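Local coordinates for protein beta-galactosidase/beta-glucuronidase (Faecalibacterium prausnitzii L2-6, PDB 6MVF) that binds flavin mononucleotide and probably hydrolyses beta-glucuronides as a family 2 glycoside hydrolase of a gut bacterium, at residues Glu32-Arg43 with Leu67-Arg75. Numbering follows the deposited sequence.
Sequences EGWTLRFPKGER and LRTTGVYSR
Thr35 and Ser74 form a hydrogen-bonded pair between antiparallel strands 34-37 and 70-78, in the N-terminal beta-sandwich (jelly-roll) sugar-binding domain of this family 2 hydrolase. Thr35 N gives a nearly straight bond to Ser74 O (2.9 Å). Arg37 and Val72 make the next such pair. Between them, Leu36 faces Tyr73 in a non-hydrogen-bonded pair. With CG anti to the backbone N (chi1 178°), Leu36 sets CD1 over the centre of the Tyr73 ring, 3.8 Å from its centroid. On the same buried side, Trp34 CE3 touches Tyr73 CB at 3.5 Å. Arg75 lays its aliphatic chain over one Trp34 face, its CG 3.5 Å from the six-membered ring centroid, a CH-pi contact. Cutting Trp34 back to an alanine is likely to leave the Arg75 chain without its aromatic support and to open a gap beside Tyr73 CB. Past the strands, Phe38 CE2 meets Leu67 CD2 at 3.8 Å. Further out, Trp34 NE1 hydrogen-bonds to Leu30 O, consistent with a fixed ring orientation. Tyr73 OH hydrogen-bonds to His52 ND1. Strand 34-37 is flanked by strand 46-48, and strand 70-78 by 131-139. A water bridges the two segments, accepting from Lys40 N and donating to Thr70 O (3.0 Å from the water oxygen).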
ATOM      1  N   GLU A  32      -0.720   8.799  21.075  1.00 39.31           N
ATOM      2  CA  GLU A  32      -1.956   8.189  21.538  1.00 42.69           C
ATOM      3  C   GLU A  32      -2.049   8.181  23.060  1.00 39.78           C
ATOM      4  O   GLU A  32      -1.046   8.276  23.768  1.00 37.39           O
ATOM      5  CB  GLU A  32      -2.068   6.761  21.011  1.00 35.85           C
ATOM      6  CG  GLU A  32      -2.355   6.696  19.534  1.00 44.61           C
ATOM      7  CD  GLU A  32      -1.755   5.468  18.891  1.00 72.14           C
ATOM      8  OE1 GLU A  32      -0.835   4.862  19.501  1.00 69.73           O
ATOM      9  OE2 GLU A  32      -2.205   5.111  17.775  1.00 84.66           O
ATOM     10  N   GLY A  33      -3.280   8.076  23.554  1.00 40.15           N
ATOM     11  CA  GLY A  33      -3.508   7.732  24.948  1.00 41.28           C
ATOM     12  C   GLY A  33      -3.397   8.851  25.962  1.00 42.41           C
ATOM     13  O   GLY A  33      -2.940   8.622  27.089  1.00 43.01           O
ATOM     14  N   TRP A  34      -3.828  10.053  25.610  1.00 41.58           N
ATOM     15  CA  TRP A  34      -3.660  11.209  26.471  1.00 39.14           C
ATOM     16  C   TRP A  34      -4.989  11.579  27.109  1.00 41.36           C
ATOM     17  O   TRP A  34      -6.055  11.446  26.496  1.00 40.75           O
ATOM     18  CB  TRP A  34      -3.119  12.425  25.694  1.00 33.62           C
ATOM     19  CG  TRP A  34      -1.756  12.239  25.120  1.00 38.21           C
ATOM     20  CD1 TRP A  34      -1.436  11.632  23.934  1.00 36.57           C
ATOM     21  CD2 TRP A  34      -0.514  12.668  25.696  1.00 31.99           C
ATOM     22  NE1 TRP A  34      -0.078  11.663  23.741  1.00 36.99           N
ATOM     23  CE2 TRP A  34       0.511  12.296  24.804  1.00 29.49           C
ATOM     24  CE3 TRP A  34      -0.173  13.344  26.871  1.00 29.98           C
ATOM     25  CZ2 TRP A  34       1.854  12.573  25.053  1.00 30.89           C
ATOM     26  CZ3 TRP A  34       1.165  13.616  27.121  1.00 29.67           C
ATOM     27  CH2 TRP A  34       2.160  13.232  26.217  1.00 33.58           C
ATOM     28  N   THR A  35      -4.909  12.064  28.341  1.00 37.43           N
ATOM     29  CA  THR A  35      -6.015  12.756  28.973  1.00 39.24           C
ATOM     30  C   THR A  35      -5.657  14.223  29.105  1.00 37.04           C
ATOM     31  O   THR A  35      -4.560  14.556  29.570  1.00 36.40           O
ATOM     32  CB  THR A  35      -6.325  12.159  30.340  1.00 37.17           C
ATOM     33  OG1 THR A  35      -6.509  10.760  30.175  1.00 33.53           O
ATOM     34  CG2 THR A  35      -7.604  12.756  30.900  1.00 36.69           C
ATOM     35  N   LEU A  36      -6.567  15.086  28.667  1.00 37.91           N
ATOM     36  CA  LEU A  36      -6.429  16.528  28.810  1.00 39.89           C
ATOM     37  C   LEU A  36      -7.330  16.997  29.943  1.00 42.64           C
ATOM     38  O   LEU A  36      -8.553  16.841  29.865  1.00 46.22           O
ATOM     39  CB  LEU A  36      -6.804  17.242  27.516  1.00 34.64           C
ATOM     40  CG  LEU A  36      -6.740  18.760  27.584  1.00 34.59           C
ATOM     41  CD1 LEU A  36      -5.341  19.193  27.962  1.00 36.79           C
ATOM     42  CD2 LEU A  36      -7.132  19.345  26.261  1.00 29.50           C
ATOM     43  N   ARG A  37      -6.729  17.552  30.992  1.00 41.97           N
ATOM     44  CA  ARG A  37      -7.464  18.195  32.074  1.00 40.87           C
ATOM     45  C   ARG A  37      -7.229  19.699  32.033  1.00 44.41           C
ATOM     46  O   ARG A  37      -6.245  20.184  31.460  1.00 42.63           O
ATOM     47  CB  ARG A  37      -7.056  17.647  33.448  1.00 29.17           C
ATOM     48  CG  ARG A  37      -7.357  16.188  33.642  1.00 36.27           C
ATOM     49  CD  ARG A  37      -6.803  15.695  34.954  1.00 41.85           C
ATOM     50  NE  ARG A  37      -7.139  14.296  35.171  1.00 41.30           N
ATOM     51  CZ  ARG A  37      -6.299  13.291  34.972  1.00 38.35           C
ATOM     52  NH1 ARG A  37      -5.069  13.540  34.559  1.00 45.43           N
ATOM     53  NH2 ARG A  37      -6.684  12.038  35.181  1.00 39.43           N
ATOM     54  N   PHE A  38      -8.156  20.431  32.648  1.00 45.58           N
ATOM     55  CA  PHE A  38      -8.069  21.888  32.769  1.00 43.94           C
ATOM     56  C   PHE A  38      -8.141  22.254  34.243  1.00 42.05           C
ATOM     57  O   PHE A  38      -9.232  22.225  34.839  1.00 41.69           O
ATOM     58  CB  PHE A  38      -9.184  22.570  31.978  1.00 41.35           C
ATOM     59  CG  PHE A  38      -8.995  22.499  30.485  1.00 40.35           C
ATOM     60  CD1 PHE A  38      -9.518  21.444  29.753  1.00 43.23           C
ATOM     61  CD2 PHE A  38      -8.279  23.480  29.812  1.00 46.34           C
ATOM     62  CE1 PHE A  38      -9.336  21.369  28.372  1.00 39.63           C
ATOM     63  CE2 PHE A  38      -8.095  23.409  28.431  1.00 38.70           C
ATOM     64  CZ  PHE A  38      -8.621  22.344  27.718  1.00 37.11           C
ATOM     65  N   PRO A  39      -7.013  22.602  34.871  1.00 44.22           N
ATOM     66  CA  PRO A  39      -7.018  22.838  36.328  1.00 43.09           C
ATOM     67  C   PRO A  39      -7.975  23.927  36.790  1.00 41.25           C
ATOM     68  O   PRO A  39      -8.502  23.824  37.900  1.00 52.76           O
ATOM     69  CB  PRO A  39      -5.561  23.212  36.627  1.00 33.10           C
ATOM     70  CG  PRO A  39      -4.785  22.632  35.520  1.00 42.81           C
ATOM     71  CD  PRO A  39      -5.665  22.718  34.296  1.00 42.07           C
ATOM     72  N   LYS A  40      -8.213  24.967  35.994  1.00 41.18           N
ATOM     73  CA  LYS A  40      -9.179  26.002  36.346  1.00 40.06           C
ATOM     74  C   LYS A  40     -10.612  25.627  35.958  1.00 44.73           C
ATOM     75  O   LYS A  40     -11.489  26.500  35.961  1.00 52.30           O
ATOM     76  CB  LYS A  40      -8.787  27.341  35.704  1.00 33.21           C
ATOM     77  CG  LYS A  40      -7.541  28.003  36.287  1.00 38.66           C
ATOM     78  CD  LYS A  40      -6.814  28.894  35.260  1.00 43.16           C
ATOM     79  CE  LYS A  40      -7.621  30.138  34.854  1.00 51.95           C
ATOM     80  NZ  LYS A  40      -7.210  30.771  33.519  1.00 48.46           N
ATOM     81  N   GLY A  41     -10.854  24.368  35.592  1.00 49.82           N
ATOM     82  CA  GLY A  41     -12.191  23.805  35.480  1.00 45.04           C
ATOM     83  C   GLY A  41     -13.037  24.228  34.298  1.00 47.38           C
ATOM     84  O   GLY A  41     -14.252  24.007  34.323  1.00 50.73           O
ATOM     85  N   GLU A  42     -12.454  24.808  33.249  1.00 50.37           N
ATOM     86  CA  GLU A  42     -13.281  25.296  32.149  1.00 46.09           C
ATOM     87  C   GLU A  42     -13.847  24.173  31.294  1.00 45.93           C
ATOM     88  O   GLU A  42     -14.759  24.425  30.501  1.00 46.56           O
ATOM     89  CB  GLU A  42     -12.484  26.242  31.258  1.00 44.05           C
ATOM     90  CG  GLU A  42     -11.975  27.479  31.959  1.00 46.03           C
ATOM     91  CD  GLU A  42     -10.465  27.465  32.134  1.00 55.00           C
ATOM     92  OE1 GLU A  42      -9.905  26.358  32.365  1.00 48.64           O
ATOM     93  OE2 GLU A  42      -9.845  28.561  32.035  1.00 50.31           O
ATOM     94  N   ARG A  43     -13.311  22.958  31.403  1.00 43.24           N
ATOM     95  CA  ARG A  43     -13.774  21.837  30.592  1.00 48.02           C
ATOM     96  C   ARG A  43     -13.573  20.560  31.382  1.00 45.82           C
ATOM     97  O   ARG A  43     -12.563  20.409  32.070  1.00 45.11           O
ATOM     98  CB  ARG A  43     -13.037  21.723  29.243  1.00 44.76           C
ATOM     99  CG  ARG A  43     -13.525  22.709  28.201  1.00 52.41           C
ATOM    100  CD  ARG A  43     -12.814  22.603  26.870  1.00 46.11           C
ATOM    101  NE  ARG A  43     -13.089  23.798  26.065  1.00 57.24           N
ATOM    102  CZ  ARG A  43     -12.458  24.101  24.931  1.00 56.31           C
ATOM    103  NH1 ARG A  43     -11.512  23.286  24.463  1.00 45.29           N
ATOM    104  NH2 ARG A  43     -12.764  25.220  24.273  1.00 48.35           N
ATOM    105  N   LEU A  67     -10.731  29.962  24.265  1.00 36.83           N
ATOM    106  CA  LEU A  67     -10.236  29.649  25.603  1.00 32.36           C
ATOM    107  C   LEU A  67      -8.715  29.751  25.630  1.00 37.80           C
ATOM    108  O   LEU A  67      -8.014  28.936  25.016  1.00 40.36           O
ATOM    109  CB  LEU A  67     -10.703  28.260  26.037  1.00 36.98           C
ATOM    110  CG  LEU A  67     -10.092  27.661  27.320  1.00 34.27           C
ATOM    111  CD1 LEU A  67     -10.390  28.503  28.559  1.00 31.84           C
ATOM    112  CD2 LEU A  67     -10.550  26.217  27.508  1.00 32.64           C
ATOM    113  N   ARG A  68      -8.199  30.754  26.336  1.00 33.99           N
ATOM    114  CA  ARG A  68      -6.776  30.844  26.639  1.00 40.70           C
ATOM    115  C   ARG A  68      -6.591  30.510  28.113  1.00 39.56           C
ATOM    116  O   ARG A  68      -7.269  31.090  28.969  1.00 43.74           O
ATOM    117  CB  ARG A  68      -6.213  32.230  26.306  1.00 35.86           C
ATOM    118  CG  ARG A  68      -6.575  32.700  24.887  1.00 35.39           C
ATOM    119  CD  ARG A  68      -5.941  34.042  24.542  1.00 31.37           C
ATOM    120  NE  ARG A  68      -4.496  33.950  24.711  1.00 41.67           N
ATOM    121  CZ  ARG A  68      -3.626  34.878  24.335  1.00 39.37           C
ATOM    122  NH1 ARG A  68      -4.061  35.998  23.764  1.00 33.86           N
ATOM    123  NH2 ARG A  68      -2.324  34.678  24.532  1.00 28.78           N
ATOM    124  N   THR A  69      -5.697  29.558  28.401  1.00 32.27           N
ATOM    125  CA  THR A  69      -5.579  28.982  29.740  1.00 39.27           C
ATOM    126  C   THR A  69      -4.493  27.915  29.793  1.00 40.93           C
ATOM    127  O   THR A  69      -3.733  27.735  28.836  1.00 42.83           O
ATOM    128  CB  THR A  69      -6.898  28.354  30.192  1.00 45.09           C
ATOM    129  OG1 THR A  69      -6.838  28.063  31.595  1.00 43.93           O
ATOM    130  CG2 THR A  69      -7.189  27.053  29.400  1.00 37.43           C
ATOM    131  N   THR A  70      -4.441  27.168  30.883  1.00 34.53           N
ATOM    132  CA  THR A  70      -3.516  26.055  31.012  1.00 37.21           C
ATOM    133  C   THR A  70      -4.268  24.733  30.893  1.00 39.97           C
ATOM    134  O   THR A  70      -5.213  24.477  31.649  1.00 43.76           O
ATOM    135  CB  THR A  70      -2.759  26.141  32.330  1.00 38.27           C
ATOM    136  OG1 THR A  70      -2.140  27.439  32.414  1.00 42.07           O
ATOM    137  CG2 THR A  70      -1.700  25.022  32.396  1.00 39.17           C
ATOM    138  N   GLY A  71      -3.857  23.918  29.925  1.00 38.96           N
ATOM    139  CA  GLY A  71      -4.304  22.540  29.794  1.00 35.75           C
ATOM    140  C   GLY A  71      -3.151  21.601  30.108  1.00 34.67           C
ATOM    141  O   GLY A  71      -2.024  21.819  29.658  1.00 38.31           O
ATOM    142  N   VAL A  72      -3.441  20.573  30.899  1.00 41.66           N
ATOM    143  CA  VAL A  72      -2.469  19.561  31.292  1.00 36.40           C
ATOM    144  C   VAL A  72      -2.780  18.291  30.518  1.00 39.97           C
ATOM    145  O   VAL A  72      -3.888  17.744  30.622  1.00 40.15           O
ATOM    146  CB  VAL A  72      -2.496  19.297  32.806  1.00 36.38           C
ATOM    147  CG1 VAL A  72      -1.491  18.210  33.186  1.00 32.61           C
ATOM    148  CG2 VAL A  72      -2.179  20.562  33.536  1.00 41.04           C
ATOM    149  N   TYR A  73      -1.809  17.841  29.730  1.00 34.41           N
ATOM    150  CA  TYR A  73      -1.861  16.557  29.043  1.00 38.85           C
ATOM    151  C   TYR A  73      -1.080  15.552  29.872  1.00 32.87           C
ATOM    152  O   TYR A  73      -0.048  15.893  30.457  1.00 34.43           O
ATOM    153  CB  TYR A  73      -1.246  16.627  27.626  1.00 35.82           C
ATOM    154  CG  TYR A  73      -1.915  17.554  26.598  1.00 34.33           C
ATOM    155  CD1 TYR A  73      -1.601  18.913  26.529  1.00 27.12           C
ATOM    156  CD2 TYR A  73      -2.818  17.048  25.671  1.00 32.16           C
ATOM    157  CE1 TYR A  73      -2.185  19.744  25.585  1.00 28.61           C
ATOM    158  CE2 TYR A  73      -3.411  17.866  24.725  1.00 39.63           C
ATOM    159  CZ  TYR A  73      -3.095  19.220  24.684  1.00 40.35           C
ATOM    160  OH  TYR A  73      -3.703  20.020  23.725  1.00 30.49           O
ATOM    161  N   SER A  74      -1.554  14.310  29.910  1.00 33.81           N
ATOM    162  CA  SER A  74      -0.786  13.273  30.583  1.00 35.21           C
ATOM    163  C   SER A  74      -1.109  11.921  29.973  1.00 32.14           C
ATOM    164  O   SER A  74      -2.228  11.685  29.508  1.00 35.22           O
ATOM    165  CB  SER A  74      -1.048  13.245  32.095  1.00 35.47           C
ATOM    166  OG  SER A  74      -2.331  12.725  32.362  1.00 37.82           O
ATOM    167  N   ARG A  75      -0.107  11.043  29.978  1.00 35.63           N
ATOM    168  CA  ARG A  75      -0.243   9.676  29.488  1.00 33.32           C
ATOM    169  C   ARG A  75       0.836   8.822  30.133  1.00 36.28           C
ATOM    170  O   ARG A  75       1.733   9.327  30.812  1.00 38.13           O
ATOM    171  CB  ARG A  75      -0.140   9.604  27.963  1.00 35.88           C
ATOM    172  CG  ARG A  75       1.268   9.752  27.424  1.00 30.46           C
ATOM    173  CD  ARG A  75       1.332   9.216  26.006  1.00 37.17           C
ATOM    174  NE  ARG A  75       1.776   7.828  25.998  1.00 42.46           N
ATOM    175  CZ  ARG A  75       1.778   7.040  24.929  1.00 38.05           C
ATOM    176  NH1 ARG A  75       1.349   7.481  23.762  1.00 37.03           N
ATOM    177  NH2 ARG A  75       2.210   5.802  25.036  1.00 32.04           N
TER
HETATM  178  O   HOH W   1       1.330   6.517  20.737  1.00 35.02           O
HETATM  179  O   HOH W   2      -7.751  25.307  32.913  1.00 41.06           O